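Local coordinates for hydroxyglutarate synthase (Oryza sativa, PDB 6W1K), which catalyses the iron(II)-dependent decarboxylation and hydroxylation of 2-oxoadipate to D-2-hydroxyglutarate, a step of lysine catabolism in rice, at residues Gly52-Tyr57 with Arg202-Ile207; Gln141-Thr146 with Thr164-Ile169. All blocks are in the same frame, centred on the assembly; numbering follows the deposited sequence.

Interaction 1: Gly52-Tyr57 with Arg202-Ile207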
ATOM      1  N   GLY A  52      22.722  -2.677  -3.855  1.00 52.25           N
ATOM      2  CA  GLY A  52      23.233  -1.351  -3.569  1.00 48.50           C
ATOM      3  C   GLY A  52      22.125  -0.424  -3.116  1.00 46.73           C
ATOM      4  O   GLY A  52      20.972  -0.819  -2.947  1.00 43.33           O
ATOM      5  N   ASP A  53      22.483   0.847  -2.929  1.00 45.87           N
ATOM      6  CA  ASP A  53      21.560   1.844  -2.365  1.00 46.72           C
ATOM      7  C   ASP A  53      20.659   2.395  -3.467  1.00 42.74           C
ATOM      8  O   ASP A  53      20.795   3.528  -3.940  1.00 42.22           O
ATOM      9  CB  ASP A  53      22.349   2.959  -1.687  1.00 50.10           C
ATOM     10  CG  ASP A  53      21.464   3.913  -0.911  1.00 50.55           C
ATOM     11  OD1 ASP A  53      20.276   3.573  -0.719  1.00 49.70           O
ATOM     12  OD2 ASP A  53      21.958   4.993  -0.502  1.00 51.55           O
ATOM     13  N   HIS A  54      19.693   1.588  -3.866  1.00 40.57           N
ATOM     14  CA  HIS A  54      18.891   1.986  -5.013  1.00 39.05           C
ATOM     15  C   HIS A  54      17.415   1.693  -4.825  1.00 36.49           C
ATOM     16  O   HIS A  54      16.679   1.650  -5.814  1.00 36.01           O
ATOM     17  CB  HIS A  54      19.362   1.270  -6.273  1.00 41.81           C
ATOM     18  CG  HIS A  54      20.820   1.433  -6.533  1.00 47.65           C
ATOM     19  ND1 HIS A  54      21.719   0.399  -6.411  1.00 54.42           N
ATOM     20  CD2 HIS A  54      21.538   2.526  -6.873  1.00 46.77           C
ATOM     21  CE1 HIS A  54      22.932   0.845  -6.690  1.00 51.43           C
ATOM     22  NE2 HIS A  54      22.846   2.126  -6.990  1.00 48.66           N
ATOM     23  N   ILE A  55      16.970   1.458  -3.600  1.00 34.89           N
ATOM     24  CA  ILE A  55      15.590   1.098  -3.336  1.00 36.07           C
ATOM     25  C   ILE A  55      14.707   2.343  -3.413  1.00 33.53           C
ATOM     26  O   ILE A  55      14.903   3.317  -2.679  1.00 33.44           O
ATOM     27  CB  ILE A  55      15.466   0.413  -1.969  1.00 38.49           C
ATOM     28  CG1 ILE A  55      16.252  -0.905  -1.966  1.00 41.30           C
ATOM     29  CG2 ILE A  55      14.045   0.167  -1.625  1.00 37.31           C
ATOM     30  CD1 ILE A  55      16.323  -1.527  -0.592  1.00 42.46           C
ATOM     31  N   CYS A  56      13.734   2.307  -4.306  1.00 33.44           N
ATOM     32  CA  CYS A  56      12.740   3.354  -4.456  1.00 34.27           C
ATOM     33  C   CYS A  56      11.372   2.745  -4.208  1.00 30.86           C
ATOM     34  O   CYS A  56      11.110   1.604  -4.589  1.00 31.26           O
ATOM     35  CB  CYS A  56      12.791   3.960  -5.848  1.00 38.90           C
ATOM     36  SG  CYS A  56      14.387   4.719  -6.186  1.00 43.38           S
ATOM     37  N   TYR A  57      10.500   3.525  -3.611  1.00 28.71           N
ATOM     38  CA  TYR A  57       9.186   3.054  -3.237  1.00 28.86           C
ATOM     39  C   TYR A  57       8.202   3.427  -4.326  1.00 28.83           C
ATOM     40  O   TYR A  57       7.997   4.607  -4.602  1.00 31.01           O
ATOM     41  CB  TYR A  57       8.773   3.662  -1.913  1.00 28.47           C
ATOM     42  CG  TYR A  57       9.529   3.104  -0.734  1.00 31.17           C
ATOM     43  CD1 TYR A  57      10.013   1.799  -0.737  1.00 34.41           C
ATOM     44  CD2 TYR A  57       9.723   3.868   0.406  1.00 32.02           C
ATOM     45  CE1 TYR A  57      10.674   1.274   0.375  1.00 38.32           C
ATOM     46  CE2 TYR A  57      10.392   3.345   1.528  1.00 36.09           C
ATOM     47  CZ  TYR A  57      10.859   2.052   1.499  1.00 41.04           C
ATOM     48  OH  TYR A  57      11.507   1.516   2.587  1.00 41.74           O
ATOM     49  N   ARG A 202      13.878   0.308 -10.998  1.00 44.64           N
ATOM     50  CA  ARG A 202      14.867   1.279 -10.544  1.00 48.83           C
ATOM     51  C   ARG A 202      16.079   0.627  -9.882  1.00 52.33           C
ATOM     52  O   ARG A 202      17.042   1.330  -9.567  1.00 50.91           O
ATOM     53  CB  ARG A 202      14.200   2.279  -9.598  1.00 51.00           C
ATOM     54  CG  ARG A 202      13.131   3.102 -10.328  1.00 52.54           C
ATOM     55  CD  ARG A 202      12.575   4.231  -9.491  1.00 57.57           C
ATOM     56  NE  ARG A 202      13.193   5.483  -9.891  1.00 61.51           N
ATOM     57  CZ  ARG A 202      12.532   6.622 -10.035  1.00 66.45           C
ATOM     58  NH1 ARG A 202      11.226   6.664  -9.794  1.00 66.94           N
ATOM     59  NH2 ARG A 202      13.183   7.714 -10.402  1.00 64.71           N
ATOM     60  N   LEU A 203      16.071  -0.692  -9.682  1.00 48.88           N
ATOM     61  CA  LEU A 203      17.271  -1.381  -9.234  1.00 46.34           C
ATOM     62  C   LEU A 203      18.272  -1.473 -10.381  1.00 48.36           C
ATOM     63  O   LEU A 203      17.922  -1.321 -11.552  1.00 49.01           O
ATOM     64  CB  LEU A 203      16.945  -2.786  -8.728  1.00 41.58           C
ATOM     65  CG  LEU A 203      15.952  -2.821  -7.570  1.00 40.78           C
ATOM     66  CD1 LEU A 203      15.525  -4.261  -7.298  1.00 38.43           C
ATOM     67  CD2 LEU A 203      16.520  -2.152  -6.313  1.00 40.31           C
ATOM     68  N   ILE A 204      19.522  -1.776 -10.044  1.00 51.25           N
ATOM     69  CA  ILE A 204      20.596  -1.812 -11.037  1.00 57.01           C
ATOM     70  C   ILE A 204      21.004  -3.240 -11.389  1.00 52.95           C
ATOM     71  O   ILE A 204      21.330  -3.527 -12.538  1.00 51.07           O
ATOM     72  CB  ILE A 204      21.812  -1.005 -10.535  1.00 65.35           C
ATOM     73  CG1 ILE A 204      22.389  -1.651  -9.271  1.00 76.42           C
ATOM     74  CG2 ILE A 204      21.399   0.428 -10.249  1.00 64.66           C
ATOM     75  CD1 ILE A 204      23.585  -2.576  -9.501  1.00 78.36           C
ATOM     76  N   SER A 205      21.003  -4.156 -10.422  1.00 54.16           N
ATOM     77  CA  SER A 205      21.503  -5.501 -10.681  1.00 54.25           C
ATOM     78  C   SER A 205      20.454  -6.310 -11.453  1.00 54.36           C
ATOM     79  O   SER A 205      19.427  -5.794 -11.900  1.00 53.85           O
ATOM     80  CB  SER A 205      21.880  -6.178  -9.367  1.00 53.55           C
ATOM     81  OG  SER A 205      20.704  -6.555  -8.678  1.00 53.06           O
ATOM     82  N   ASP A 206      20.688  -7.615 -11.582  1.00 55.76           N
ATOM     83  CA  ASP A 206      19.809  -8.457 -12.387  1.00 56.74           C
ATOM     84  C   ASP A 206      18.421  -8.625 -11.770  1.00 52.75           C
ATOM     85  O   ASP A 206      17.479  -8.986 -12.487  1.00 52.66           O
ATOM     86  CB  ASP A 206      20.479  -9.824 -12.608  1.00 62.80           C
ATOM     87  CG  ASP A 206      20.476 -10.695 -11.356  1.00 67.68           C
ATOM     88  OD1 ASP A 206      20.288 -11.922 -11.497  1.00 68.22           O
ATOM     89  OD2 ASP A 206      20.648 -10.161 -10.236  1.00 66.86           O
ATOM     90  N   ILE A 207      18.254  -8.355 -10.477  1.00 48.60           N
ATOM     91  CA  ILE A 207      16.938  -8.487  -9.868  1.00 46.83           C
ATOM     92  C   ILE A 207      16.061  -7.277 -10.185  1.00 44.37           C
ATOM     93  O   ILE A 207      14.939  -7.166  -9.686  1.00 43.81           O
ATOM     94  CB  ILE A 207      17.048  -8.702  -8.348  1.00 47.12           C
ATOM     95  CG1 ILE A 207      17.777  -7.540  -7.677  1.00 48.49           C
ATOM     96  CG2 ILE A 207      17.796 -10.006  -8.050  1.00 46.88           C
ATOM     97  CD1 ILE A 207      17.563  -7.502  -6.152  1.00 50.41           C
TER
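His54 ND1 and the backbone N of Ile204, one from each loop, both hydrogen-bond to the same carboxylate oxygen, OD1 of Asp51 at the end of helix 38-51. The loops flank two antiparallel neighbours in the sheet of this glyoxalase-clan, vicinal-oxygen-chelate-like enzyme: 52-57 leads into strand 57-65, while the loop 202-207 follows strand 195-199. No hydrogen bond runs directly between them, so the direct contact is packing.

Ile204 lays its CG2 methyl over one face of the His54 imidazole, a CH-pi contact 3.7 Å from the ring centroid and only 3° off the ring normal. With chi1 at 64°, Ile204 CG1 sits between backbone N and carbonyl carbon, and from there it reaches the ND1 and CE1 side of the ring, 3.6 Å from His54 ND1. The Asp51 bond and the methyl together should limit how far the ring can turn. Leu203 adds CD2 at 3.8 Å from His54 O.

Farther along, toward the strands, the buried Cys56 meets the aliphatic part of Arg202. Arg202 CD lies 3.7 Å from Cys56 CB, and the chain bends at chi3 (101°), leaving NE 4.0 Å from Cys56 SG, which approaches the guanidinium obliquely.

Interaction 2: Gln141-Thr146 with Thr164-Ile169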
ATOM      1  N   GLN A 141     -19.788  -0.010  13.463  1.00 28.96           N
ATOM      2  CA  GLN A 141     -20.334   1.223  14.010  1.00 32.01           C
ATOM      3  C   GLN A 141     -19.977   1.385  15.483  1.00 30.06           C
ATOM      4  O   GLN A 141     -19.751   2.508  15.948  1.00 30.25           O
ATOM      5  CB  GLN A 141     -21.845   1.258  13.838  1.00 38.92           C
ATOM      6  CG  GLN A 141     -22.446   2.611  14.008  1.00 50.60           C
ATOM      7  CD  GLN A 141     -21.988   3.606  12.935  1.00 63.20           C
ATOM      8  OE1 GLN A 141     -21.824   3.263  11.752  1.00 60.43           O
ATOM      9  NE2 GLN A 141     -21.767   4.852  13.358  1.00 63.08           N
ATOM     10  N   LYS A 142     -19.968   0.284  16.244  1.00 29.32           N
ATOM     11  CA  LYS A 142     -19.606   0.364  17.658  1.00 29.17           C
ATOM     12  C   LYS A 142     -18.192   0.918  17.817  1.00 28.01           C
ATOM     13  O   LYS A 142     -17.937   1.792  18.658  1.00 27.30           O
ATOM     14  CB  LYS A 142     -19.710  -1.015  18.326  1.00 32.89           C
ATOM     15  CG  LYS A 142     -19.152  -1.052  19.763  1.00 38.71           C
ATOM     16  CD  LYS A 142     -19.355  -2.407  20.447  1.00 44.06           C
ATOM     17  CE  LYS A 142     -18.495  -3.489  19.806  1.00 44.34           C
ATOM     18  NZ  LYS A 142     -18.451  -4.749  20.648  1.00 43.98           N
ATOM     19  N   TYR A 143     -17.245   0.380  17.049  1.00 26.09           N
ATOM     20  CA  TYR A 143     -15.874   0.857  17.185  1.00 25.67           C
ATOM     21  C   TYR A 143     -15.733   2.282  16.680  1.00 26.66           C
ATOM     22  O   TYR A 143     -15.060   3.105  17.325  1.00 27.39           O
ATOM     23  CB  TYR A 143     -14.930  -0.088  16.470  1.00 25.60           C
ATOM     24  CG  TYR A 143     -14.811  -1.363  17.232  1.00 27.31           C
ATOM     25  CD1 TYR A 143     -14.044  -1.435  18.379  1.00 28.51           C
ATOM     26  CD2 TYR A 143     -15.519  -2.469  16.871  1.00 27.70           C
ATOM     27  CE1 TYR A 143     -13.941  -2.585  19.107  1.00 30.40           C
ATOM     28  CE2 TYR A 143     -15.403  -3.615  17.566  1.00 29.69           C
ATOM     29  CZ  TYR A 143     -14.619  -3.682  18.704  1.00 31.43           C
ATOM     30  OH  TYR A 143     -14.519  -4.827  19.465  1.00 33.13           O
ATOM     31  N   ILE A 144     -16.390   2.608  15.564  1.00 25.63           N
ATOM     32  CA  ILE A 144     -16.350   3.979  15.060  1.00 27.85           C
ATOM     33  C   ILE A 144     -16.851   4.953  16.135  1.00 27.53           C
ATOM     34  O   ILE A 144     -16.289   6.035  16.323  1.00 26.29           O
ATOM     35  CB  ILE A 144     -17.174   4.109  13.765  1.00 30.12           C
ATOM     36  CG1 ILE A 144     -16.525   3.399  12.563  1.00 33.61           C
ATOM     37  CG2 ILE A 144     -17.416   5.572  13.425  1.00 29.07           C
ATOM     38  CD1 ILE A 144     -15.136   3.705  12.345  1.00 35.16           C
ATOM     39  N   ARG A 145     -17.923   4.587  16.851  1.00 30.06           N
ATOM     40  CA  ARG A 145     -18.407   5.454  17.926  1.00 36.11           C
ATOM     41  C   ARG A 145     -17.348   5.637  19.018  1.00 29.96           C
ATOM     42  O   ARG A 145     -17.161   6.750  19.520  1.00 31.03           O
ATOM     43  CB  ARG A 145     -19.710   4.920  18.520  1.00 49.39           C
ATOM     44  CG  ARG A 145     -20.922   5.129  17.586  1.00 64.22           C
ATOM     45  CD  ARG A 145     -21.137   6.622  17.177  1.00 81.46           C
ATOM     46  NE  ARG A 145     -20.764   6.905  15.779  1.00 86.29           N
ATOM     47  CZ  ARG A 145     -20.105   7.994  15.371  1.00 83.03           C
ATOM     48  NH1 ARG A 145     -19.740   8.933  16.248  1.00 83.20           N
ATOM     49  NH2 ARG A 145     -19.809   8.149  14.080  1.00 81.83           N
ATOM     50  N   THR A 146     -16.595   4.581  19.349  1.00 26.78           N
ATOM     51  CA  THR A 146     -15.591   4.703  20.399  1.00 25.18           C
ATOM     52  C   THR A 146     -14.435   5.619  20.010  1.00 24.78           C
ATOM     53  O   THR A 146     -13.695   6.073  20.900  1.00 24.92           O
ATOM     54  CB  THR A 146     -15.002   3.338  20.828  1.00 25.63           C
ATOM     55  OG1 THR A 146     -14.062   2.826  19.877  1.00 25.33           O
ATOM     56  CG2 THR A 146     -16.089   2.297  21.070  1.00 27.03           C
ATOM     57  N   THR A 164      -7.516   4.305  16.601  1.00 23.03           N
ATOM     58  CA  THR A 164      -8.285   5.417  17.166  1.00 24.03           C
ATOM     59  C   THR A 164      -9.530   4.944  17.921  1.00 24.07           C
ATOM     60  O   THR A 164      -9.988   5.616  18.853  1.00 25.19           O
ATOM     61  CB  THR A 164      -8.703   6.397  16.065  1.00 25.15           C
ATOM     62  OG1 THR A 164      -9.488   5.714  15.077  1.00 24.93           O
ATOM     63  CG2 THR A 164      -7.466   7.024  15.423  1.00 27.54           C
ATOM     64  N   TRP A 165     -10.055   3.795  17.546  1.00 24.62           N
ATOM     65  CA  TRP A 165     -11.111   3.128  18.295  1.00 23.85           C
ATOM     66  C   TRP A 165     -10.556   2.275  19.434  1.00 24.55           C
ATOM     67  O   TRP A 165      -9.363   1.990  19.519  1.00 23.89           O
ATOM     68  CB  TRP A 165     -11.937   2.268  17.370  1.00 23.60           C
ATOM     69  CG  TRP A 165     -11.183   1.456  16.375  1.00 22.16           C
ATOM     70  CD1 TRP A 165     -10.547   0.276  16.587  1.00 22.56           C
ATOM     71  CD2 TRP A 165     -10.991   1.784  14.991  1.00 22.63           C
ATOM     72  NE1 TRP A 165      -9.997  -0.176  15.399  1.00 21.58           N
ATOM     73  CE2 TRP A 165     -10.237   0.751  14.415  1.00 22.09           C
ATOM     74  CE3 TRP A 165     -11.404   2.839  14.183  1.00 22.91           C
ATOM     75  CZ2 TRP A 165      -9.888   0.746  13.052  1.00 22.75           C
ATOM     76  CZ3 TRP A 165     -11.040   2.839  12.820  1.00 23.69           C
ATOM     77  CH2 TRP A 165     -10.307   1.809  12.283  1.00 23.23           C
ATOM     78  N   GLU A 166     -11.454   1.831  20.307  1.00 25.77           N
ATOM     79  CA  GLU A 166     -11.009   1.010  21.418  1.00 30.04           C
ATOM     80  C   GLU A 166     -10.470  -0.314  20.891  1.00 28.27           C
ATOM     81  O   GLU A 166     -10.820  -0.754  19.801  1.00 27.08           O
ATOM     82  CB  GLU A 166     -12.145   0.752  22.409  1.00 39.17           C
ATOM     83  CG  GLU A 166     -13.277  -0.121  21.866  1.00 51.45           C
ATOM     84  CD  GLU A 166     -14.371  -0.361  22.920  1.00 65.08           C
ATOM     85  OE1 GLU A 166     -14.303   0.271  24.000  1.00 62.28           O
ATOM     86  OE2 GLU A 166     -15.298  -1.167  22.668  1.00 65.03           O
ATOM     87  N   LYS A 167      -9.623  -0.948  21.694  1.00 30.12           N
ATOM     88  CA  LYS A 167      -9.065  -2.244  21.326  1.00 35.24           C
ATOM     89  C   LYS A 167     -10.210  -3.225  21.109  1.00 32.80           C
ATOM     90  O   LYS A 167     -11.130  -3.268  21.922  1.00 30.24           O
ATOM     91  CB  LYS A 167      -8.156  -2.770  22.434  1.00 42.49           C
ATOM     92  CG  LYS A 167      -7.028  -3.675  21.971  1.00 50.57           C
ATOM     93  CD  LYS A 167      -6.082  -4.052  23.132  1.00 57.85           C
ATOM     94  CE  LYS A 167      -4.602  -3.909  22.714  1.00 64.17           C
ATOM     95  NZ  LYS A 167      -3.714  -5.038  23.205  1.00 67.84           N
ATOM     96  N   PRO A 168     -10.187  -4.012  20.044  1.00 34.71           N
ATOM     97  CA  PRO A 168     -11.324  -4.906  19.764  1.00 34.39           C
ATOM     98  C   PRO A 168     -11.351  -6.120  20.671  1.00 33.89           C
ATOM     99  O   PRO A 168     -10.323  -6.550  21.205  1.00 30.76           O
ATOM    100  CB  PRO A 168     -11.087  -5.341  18.316  1.00 35.80           C
ATOM    101  CG  PRO A 168      -9.877  -4.619  17.850  1.00 37.28           C
ATOM    102  CD  PRO A 168      -9.163  -4.027  18.989  1.00 36.48           C
ATOM    103  N   ILE A 169     -12.575  -6.659  20.879  1.00 35.37           N
ATOM    104  CA  ILE A 169     -12.740  -7.953  21.526  1.00 40.74           C
ATOM    105  C   ILE A 169     -12.679  -9.018  20.445  1.00 33.83           C
ATOM    106  O   ILE A 169     -13.066  -8.796  19.292  1.00 30.77           O
ATOM    107  CB  ILE A 169     -14.047  -8.060  22.346  1.00 53.44           C
ATOM    108  CG1 ILE A 169     -15.251  -7.984  21.415  1.00 50.77           C
ATOM    109  CG2 ILE A 169     -14.102  -6.938  23.380  1.00 69.47           C
ATOM    110  CD1 ILE A 169     -16.563  -7.995  22.114  1.00 49.82           C
TER
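The backbones come closest at Thr146 and Trp165, whose CA atoms are 5.2 Å apart, where the last turns of helix 134-147 meet an extended segment that passes its flank and ends at Ile169, the N-cap of helix 170-179. Thr146 OG1 is used twice: it accepts a nearly straight bond from Glu166 N (2.8 Å, 168°) and donates to Tyr143 O one turn back, in the carbonyl plane and on a lone pair. A chi1 of 76° sets OG1 between backbone N and carbonyl carbon, within reach of Tyr143 O, and the oxygen still accepts from Glu166 N. Trp165 CB tucks in beside the pair, 3.2 Å from Tyr143 O, while Thr146 CG2 rests on the Glu166 carboxylate.

Tyr143 fills the middle, its ring lying across Glu166 and Pro168. Tyr143 CE1 lies 3.8 Å from Glu166 CG, and Tyr143 CZ 3.9 Å from Pro168 CB. Near the ring plane, Ile169 N donates to Tyr143 OH (3.0 Å, 158°), and the same hydroxyl bonds Asp172 OD2, which also forms a salt bridge with Lys142. A phenylalanine here would probably keep the ring packing but leave Ile169 N and Asp172 without their shared hydroxyl partner.

Beyond the contact, Trp165 NE1 bonds Leu187 O of helix 181-189 and its indole meets Phe65 of strand 57-65, while Lys167 reaches strand 248-252, with a cation-pi contact to Phe251.

In the fold
From the N terminus, the chain first passes 52-57, between helix 38-51 and strand 57-65. It next reaches 141-146 on helix 134-147; 17 residues later, helix 154-160 among them, 164-169 returns to 141-146 and interaction 2 closes a short loop. Only at 202-207, after strand 195-199, does interaction 1 close its own loop of 144 residues, which contains all of interaction 2. They lie on opposite sides of the chain's centre, their own centres about 41 Å apart. Strand 57-65 runs between them: Cys56 precedes it, its side chain about 11 Å from that of iron-binding His59, and Trp165 packs on Phe65 at its end, its side chain about 9 Å from that of substrate-binding Arg63.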